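Local coordinates for protein serpin-ZX (Arabidopsis thaliana, PDB 3LE2) that inhibits target proteases, including metacaspase-9 and RD21A, through a reactive-centre loop whose cleavage leads to a covalent complex, and so limits programmed cell death, at residues A[33-38]-A[383-388]; A[281-286]-A[332-337]. One frame throughout, in Å; residues are numbered along the deposited sequence. Where two conformers were deposited one is given.

Contact 1: A[33-38]-A[383-388]; sequences VIFSPA and LFIGQV
Val33, Ile34 and Phe35 pair antiparallel with Gln387, Gly386 and Ile385, a buried strand-to-strand contact in the core of the serpin fold. It belongs to the family's beta-sheet B: strand 382-388 has strand 33-35 along one edge and strand 370-376 along the other. Four backbone hydrogen bonds close the hydrogen-bonded pairs Val33-Gln387 and Phe35-Ile385, from Val33 N to Gln387 O (3.1 Å) and from Ile385 N to Phe35 O (3.0 Å) among them. Next to Val374 the strand 382-388 carries a classic beta bulge at Leu383 and Phe384.

The side chains divide between two faces. On the face of Phe35 and Ile385, CG of Phe35 stands between the backbone N and the carbonyl carbon (chi1 77°), which swings the ring across toward the partner strand; CE1 of Phe35 lies 4.0 Å from CB of Ile385, the two side chains running side by side. Further along Ile385, its CD1 meets CG of Pro37 at 3.6 Å. Helix 5-25 covers this face, Ala20 touching Phe35 and Met17 touching Ile385. On the other face Ile34 CD1 lies 3.7 Å from CB of Phe384 and 4.1 Å from CA of Gly386, while the Phe384 ring packs on Leu173 and Phe175 of strand 167-176.

Where the pairing ends, helix 37-49 begins, and Ser36 is its N-cap. With OG anti to the backbone N (chi1 171°), the hydroxyl caps a backbone N in the first turn and is hydrogen-bonded to the Ser39 hydroxyl; Ser36 N is bonded to His329 NE2. Across to strand 382-388, Ser36 OG donates to Leu383 O at 2.8 Å, in the plane of that carbonyl.

Contact 2: A[281-286]-A[332-337]; sequences KFKFSF and CIEVNE
Glu337 OE2 is gripped by the hydroxyl of Thr188 and by a water that donates to it at 2.9 Å; the same water accepts a weak bond from Lys281 NZ. The other carboxylate oxygen, Glu337 OE1, makes a long salt bridge of 3.6 Å with Lys281 NZ. Both side chains bend to arrive there: Lys281 turns at chi3 (76°) and Glu337 at chi2, and they cross at about a right angle. The aliphatic part of the lysine also rests on Asn336, Lys281 CE lying 3.7 Å from CB of Asn336.

From this end the two chains run on as antiparallel strands of the serpin beta-sheet A, strand 277-289 beside strand 326-335, which pairs on its other edge, in parallel, with strand 167-176. Strand 326-335 leads through Asn336 and Glu337 toward the reactive-centre loop, which starts two residues further on. The shortest backbone bonds, Val335 N to Phe282 O and Ile333 N to Phe284 O, are both 2.8 Å.

Phe282, Phe284, Ile333 and Val335 share the inward face. CG2 of Ile333 sits over one face of the Phe284 ring, 3.8 Å from its centroid and 20° off the normal, in a CH-pi contact offset toward the rim. It also comes to the edge of the next ring, near its plane, 4.1 Å from Phe282 CE2. CB of Val335 lies over a face of the Phe282 ring in a second CH-pi contact, 3.8 Å from its centroid.

Lys283 and Glu334, on the more open face with Ser285 and Cys332, extend side by side. Their charged ends stay beyond salt-bridge reach, with Lys283 NZ 4.2 Å from Glu334 OE2. Glu334 OE2 takes a weak bond from Asn336 ND2, while Asn336 OD1 accepts one from Glu338 N.

Both contacts are antiparallel strand pairs, with centres 12 Å apart. Contact 1 is wholly buried, its centre about 4 Å from that of the molecule against about 13 Å for contact 2, and largely apolar, its polar side chains being the capping Ser36 and Gln387, whose amide bonds to Ser31 O. Contact 2 has one face inward and the other carrying lysine, glutamate and serine toward solvent. Through that inward face Phe284 CE2 packs on Ile34 CG2 at 3.7 Å, and Phe282 CZ on Val388 CG2 at the same distance, so sheet A lies against sheet B. Along the sequence, contact 2 is nested inside contact 1. Only contact 2 pairs charged groups, and its one salt bridge is long.

Contact 1: A[33-38]-A[383-388]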
loop_
_atom_site.group_PDB
_atom_site.type_symbol
_atom_site.label_atom_id
_atom_site.label_comp_id
_atom_site.label_asym_id
_atom_site.label_seq_id
_atom_site.Cartn_x
_atom_site.Cartn_y
_atom_site.Cartn_z
ATOM N N VAL A 33 -8.666 6.645 -1.495
ATOM C CA VAL A 33 -7.971 5.765 -0.563
ATOM C C VAL A 33 -6.571 5.419 -1.094
ATOM O O VAL A 33 -6.396 5.214 -2.293
ATOM C CB VAL A 33 -8.729 4.426 -0.377
ATOM C CG1 VAL A 33 -7.908 3.466 0.493
ATOM C CG2 VAL A 33 -10.098 4.648 0.202
ATOM N N ILE A 34 -5.581 5.358 -0.209
ATOM C CA ILE A 34 -4.282 4.756 -0.542
ATOM C C ILE A 34 -3.737 4.155 0.747
ATOM O O ILE A 34 -3.820 4.789 1.790
ATOM C CB ILE A 34 -3.272 5.779 -1.116
ATOM C CG1 ILE A 34 -2.019 5.076 -1.640
ATOM C CG2 ILE A 34 -2.890 6.828 -0.073
ATOM C CD1 ILE A 34 -2.247 4.264 -2.910
ATOM N N PHE A 35 -3.221 2.924 0.692
ATOM C CA PHE A 35 -2.586 2.322 1.868
ATOM C C PHE A 35 -1.597 1.242 1.460
ATOM O O PHE A 35 -1.663 0.737 0.357
ATOM C CB PHE A 35 -3.637 1.742 2.820
ATOM C CG PHE A 35 -4.211 0.425 2.360
ATOM C CD1 PHE A 35 -5.233 0.389 1.428
ATOM C CD2 PHE A 35 -3.729 -0.768 2.869
ATOM C CE1 PHE A 35 -5.777 -0.831 0.992
ATOM C CE2 PHE A 35 -4.252 -1.990 2.446
ATOM C CZ PHE A 35 -5.280 -2.024 1.503
ATOM N N SER A 36 -0.685 0.885 2.355
ATOM C CA SER A 36 0.314 -0.123 2.045
ATOM C C SER A 36 0.047 -1.457 2.751
ATOM O O SER A 36 0.259 -1.585 3.957
ATOM C CB SER A 36 1.713 0.389 2.406
ATOM O OG SER A 36 2.670 -0.646 2.293
ATOM N N PRO A 37 -0.416 -2.460 1.994
ATOM C CA PRO A 37 -0.696 -3.801 2.524
ATOM C C PRO A 37 0.574 -4.448 3.081
ATOM O O PRO A 37 0.526 -5.128 4.098
ATOM C CB PRO A 37 -1.173 -4.581 1.287
ATOM C CG PRO A 37 -1.543 -3.552 0.282
ATOM C CD PRO A 37 -0.693 -2.355 0.553
ATOM N N ALA A 38 1.697 -4.243 2.402
ATOM C CA ALA A 38 2.983 -4.716 2.883
ATOM C C ALA A 38 3.283 -4.206 4.281
ATOM O O ALA A 38 3.664 -4.982 5.154
ATOM C CB ALA A 38 4.085 -4.301 1.929
ATOM N N LEU A 383 3.187 -2.732 -2.865
ATOM C CA LEU A 383 3.430 -1.601 -1.949
ATOM C C LEU A 383 2.175 -0.830 -1.576
ATOM O O LEU A 383 2.021 -0.420 -0.431
ATOM C CB LEU A 383 4.428 -0.597 -2.534
ATOM C CG LEU A 383 5.890 -1.005 -2.500
ATOM C CD1 LEU A 383 6.124 -2.116 -3.541
ATOM C CD2 LEU A 383 6.760 0.203 -2.783
ATOM N N PHE A 384 1.305 -0.594 -2.556
ATOM C CA PHE A 384 0.127 0.248 -2.342
ATOM C C PHE A 384 -1.066 -0.300 -3.091
ATOM O O PHE A 384 -0.925 -0.787 -4.213
ATOM C CB PHE A 384 0.356 1.681 -2.865
ATOM C CG PHE A 384 1.397 2.463 -2.114
ATOM C CD1 PHE A 384 1.156 2.905 -0.819
ATOM C CD2 PHE A 384 2.605 2.797 -2.721
ATOM C CE1 PHE A 384 2.109 3.650 -0.133
ATOM C CE2 PHE A 384 3.562 3.533 -2.038
ATOM C CZ PHE A 384 3.314 3.959 -0.739
ATOM N N ILE A 385 -2.235 -0.199 -2.467
ATOM C CA ILE A 385 -3.516 -0.357 -3.146
ATOM C C ILE A 385 -4.342 0.896 -2.859
ATOM O O ILE A 385 -4.299 1.436 -1.755
ATOM C CB ILE A 385 -4.293 -1.591 -2.639
ATOM C CG1 ILE A 385 -3.453 -2.855 -2.793
ATOM C CG2 ILE A 385 -5.649 -1.729 -3.364
ATOM C CD1 ILE A 385 -4.093 -4.094 -2.195
ATOM N N GLY A 386 -5.086 1.372 -3.850
ATOM C CA GLY A 386 -5.874 2.575 -3.651
ATOM C C GLY A 386 -7.018 2.709 -4.637
ATOM O O GLY A 386 -7.162 1.917 -5.576
ATOM N N GLN A 387 -7.838 3.722 -4.419
ATOM C CA GLN A 387 -8.874 4.070 -5.371
ATOM C C GLN A 387 -8.856 5.575 -5.556
ATOM O O GLN A 387 -8.721 6.319 -4.586
ATOM C CB GLN A 387 -10.242 3.616 -4.877
ATOM C CG GLN A 387 -10.864 4.444 -3.754
ATOM C CD GLN A 387 -12.314 4.052 -3.540
ATOM O OE1 GLN A 387 -12.774 3.047 -4.090
ATOM N NE2 GLN A 387 -13.050 4.850 -2.759
ATOM N N VAL A 388 -8.964 6.009 -6.808
ATOM C CA VAL A 388 -9.106 7.420 -7.144
ATOM C C VAL A 388 -10.557 7.627 -7.542
ATOM O O VAL A 388 -10.992 7.167 -8.604
ATOM C CB VAL A 388 -8.168 7.824 -8.311
ATOM C CG1 VAL A 388 -8.310 9.298 -8.638
ATOM C CG2 VAL A 388 -6.723 7.515 -7.957
#

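Contact 2: A[281-286]-A[332-337]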
loop_
_atom_site.group_PDB
_atom_site.type_symbol
_atom_site.label_atom_id
_atom_site.label_comp_id
_atom_site.label_asym_id
_atom_site.label_seq_id
_atom_site.Cartn_x
_atom_site.Cartn_y
_atom_site.Cartn_z
ATOM N N LYS A 281 -4.290 13.746 -13.252
ATOM C CA LYS A 281 -3.308 13.958 -12.195
ATOM C C LYS A 281 -4.035 13.762 -10.879
ATOM O O LYS A 281 -5.251 13.952 -10.816
ATOM C CB LYS A 281 -2.749 15.385 -12.245
ATOM C CG LYS A 281 -1.935 15.696 -13.484
ATOM C CD LYS A 281 -1.348 17.099 -13.442
ATOM C CE LYS A 281 -0.150 17.193 -12.499
ATOM N NZ LYS A 281 0.296 18.609 -12.330
ATOM N N PHE A 282 -3.307 13.389 -9.832
ATOM C CA PHE A 282 -3.851 13.434 -8.472
ATOM C C PHE A 282 -2.737 13.396 -7.430
ATOM O O PHE A 282 -1.633 12.944 -7.703
ATOM C CB PHE A 282 -4.853 12.299 -8.229
ATOM C CG PHE A 282 -4.319 10.939 -8.570
ATOM C CD1 PHE A 282 -4.416 10.440 -9.872
ATOM C CD2 PHE A 282 -3.720 10.149 -7.600
ATOM C CE1 PHE A 282 -3.924 9.164 -10.195
ATOM C CE2 PHE A 282 -3.228 8.871 -7.916
ATOM C CZ PHE A 282 -3.337 8.388 -9.210
ATOM N N LYS A 283 -3.030 13.890 -6.235
ATOM C CA LYS A 283 -2.053 13.894 -5.156
ATOM C C LYS A 283 -2.804 13.895 -3.843
ATOM O O LYS A 283 -3.583 14.807 -3.578
ATOM C CB LYS A 283 -1.163 15.137 -5.227
ATOM C CG LYS A 283 -0.057 15.160 -4.184
ATOM C CD LYS A 283 0.744 16.467 -4.217
ATOM C CE LYS A 283 2.048 16.331 -3.433
ATOM N NZ LYS A 283 2.897 17.570 -3.471
ATOM N N PHE A 284 -2.585 12.869 -3.024
ATOM C CA PHE A 284 -3.247 12.816 -1.735
ATOM C C PHE A 284 -2.582 11.874 -0.744
ATOM O O PHE A 284 -1.781 11.015 -1.118
ATOM C CB PHE A 284 -4.729 12.463 -1.893
ATOM C CG PHE A 284 -4.971 11.086 -2.447
ATOM C CD1 PHE A 284 -5.076 10.884 -3.816
ATOM C CD2 PHE A 284 -5.103 9.992 -1.595
ATOM C CE1 PHE A 284 -5.313 9.605 -4.330
ATOM C CE2 PHE A 284 -5.327 8.713 -2.101
ATOM C CZ PHE A 284 -5.442 8.518 -3.467
ATOM N N SER A 285 -2.916 12.049 0.528
ATOM C CA SER A 285 -2.462 11.138 1.554
ATOM C C SER A 285 -3.691 10.495 2.190
ATOM O O SER A 285 -4.820 10.944 1.993
ATOM C CB SER A 285 -1.640 11.879 2.604
ATOM O OG SER A 285 -2.479 12.721 3.376
ATOM N N PHE A 286 -3.474 9.434 2.951
ATOM C CA PHE A 286 -4.589 8.732 3.550
ATOM C C PHE A 286 -4.097 7.991 4.774
ATOM O O PHE A 286 -3.024 7.391 4.763
ATOM C CB PHE A 286 -5.244 7.770 2.547
ATOM C CG PHE A 286 -6.418 7.030 3.114
ATOM C CD1 PHE A 286 -7.688 7.567 3.038
ATOM C CD2 PHE A 286 -6.240 5.810 3.761
ATOM C CE1 PHE A 286 -8.764 6.899 3.588
ATOM C CE2 PHE A 286 -7.307 5.135 4.311
ATOM C CZ PHE A 286 -8.574 5.670 4.223
ATOM N N CYS A 332 0.873 8.027 1.324
ATOM C CA CYS A 332 0.509 9.086 0.385
ATOM C C CYS A 332 0.899 8.673 -1.031
ATOM O O CYS A 332 1.764 7.820 -1.221
ATOM C CB CYS A 332 1.189 10.404 0.749
ATOM S SG CYS A 332 2.958 10.310 0.537
ATOM N N ILE A 333 0.254 9.279 -2.018
ATOM C CA ILE A 333 0.483 8.928 -3.410
ATOM C C ILE A 333 0.378 10.174 -4.261
ATOM O O ILE A 333 -0.253 11.164 -3.875
ATOM C CB ILE A 333 -0.483 7.830 -3.921
ATOM C CG1 ILE A 333 0.005 7.267 -5.262
ATOM C CG2 ILE A 333 -1.906 8.365 -4.031
ATOM C CD1 ILE A 333 1.357 6.558 -5.190
ATOM N N GLU A 334 1.032 10.137 -5.411
ATOM C CA GLU A 334 0.995 11.265 -6.321
ATOM C C GLU A 334 1.213 10.802 -7.741
ATOM O O GLU A 334 2.062 9.946 -8.005
ATOM C CB GLU A 334 2.060 12.282 -5.955
ATOM C CG GLU A 334 2.265 13.319 -7.030
ATOM C CD GLU A 334 3.248 14.394 -6.613
ATOM O OE1 GLU A 334 4.131 14.109 -5.769
ATOM O OE2 GLU A 334 3.135 15.524 -7.134
ATOM N N VAL A 335 0.437 11.374 -8.650
ATOM C CA VAL A 335 0.616 11.124 -10.068
ATOM C C VAL A 335 0.726 12.446 -10.831
ATOM O O VAL A 335 -0.202 13.258 -10.827
ATOM C CB VAL A 335 -0.536 10.264 -10.639
ATOM C CG1 VAL A 335 -0.556 10.332 -12.153
ATOM C CG2 VAL A 335 -0.406 8.827 -10.166
ATOM N N ASN A 336 1.875 12.658 -11.469
ATOM C CA ASN A 336 2.062 13.813 -12.344
ATOM C C ASN A 336 2.883 13.439 -13.589
ATOM O O ASN A 336 3.057 12.246 -13.897
ATOM C CB ASN A 336 2.659 15.011 -11.575
ATOM C CG ASN A 336 4.041 14.721 -11.012
ATOM O OD1 ASN A 336 4.843 14.032 -11.635
ATOM N ND2 ASN A 336 4.330 15.258 -9.834
ATOM N N GLU A 337 3.387 14.447 -14.296
ATOM C CA GLU A 337 4.052 14.225 -15.588
ATOM C C GLU A 337 5.496 13.761 -15.502
ATOM O O GLU A 337 6.032 13.238 -16.474
ATOM C CB GLU A 337 4.041 15.507 -16.438
ATOM C CG GLU A 337 2.668 15.986 -16.873
ATOM C CD GLU A 337 2.012 16.878 -15.841
ATOM O OE1 GLU A 337 2.516 16.946 -14.699
ATOM O OE2 GLU A 337 0.992 17.506 -16.181
HETATM O O HOH W 1 0.282 20.186 -15.232
#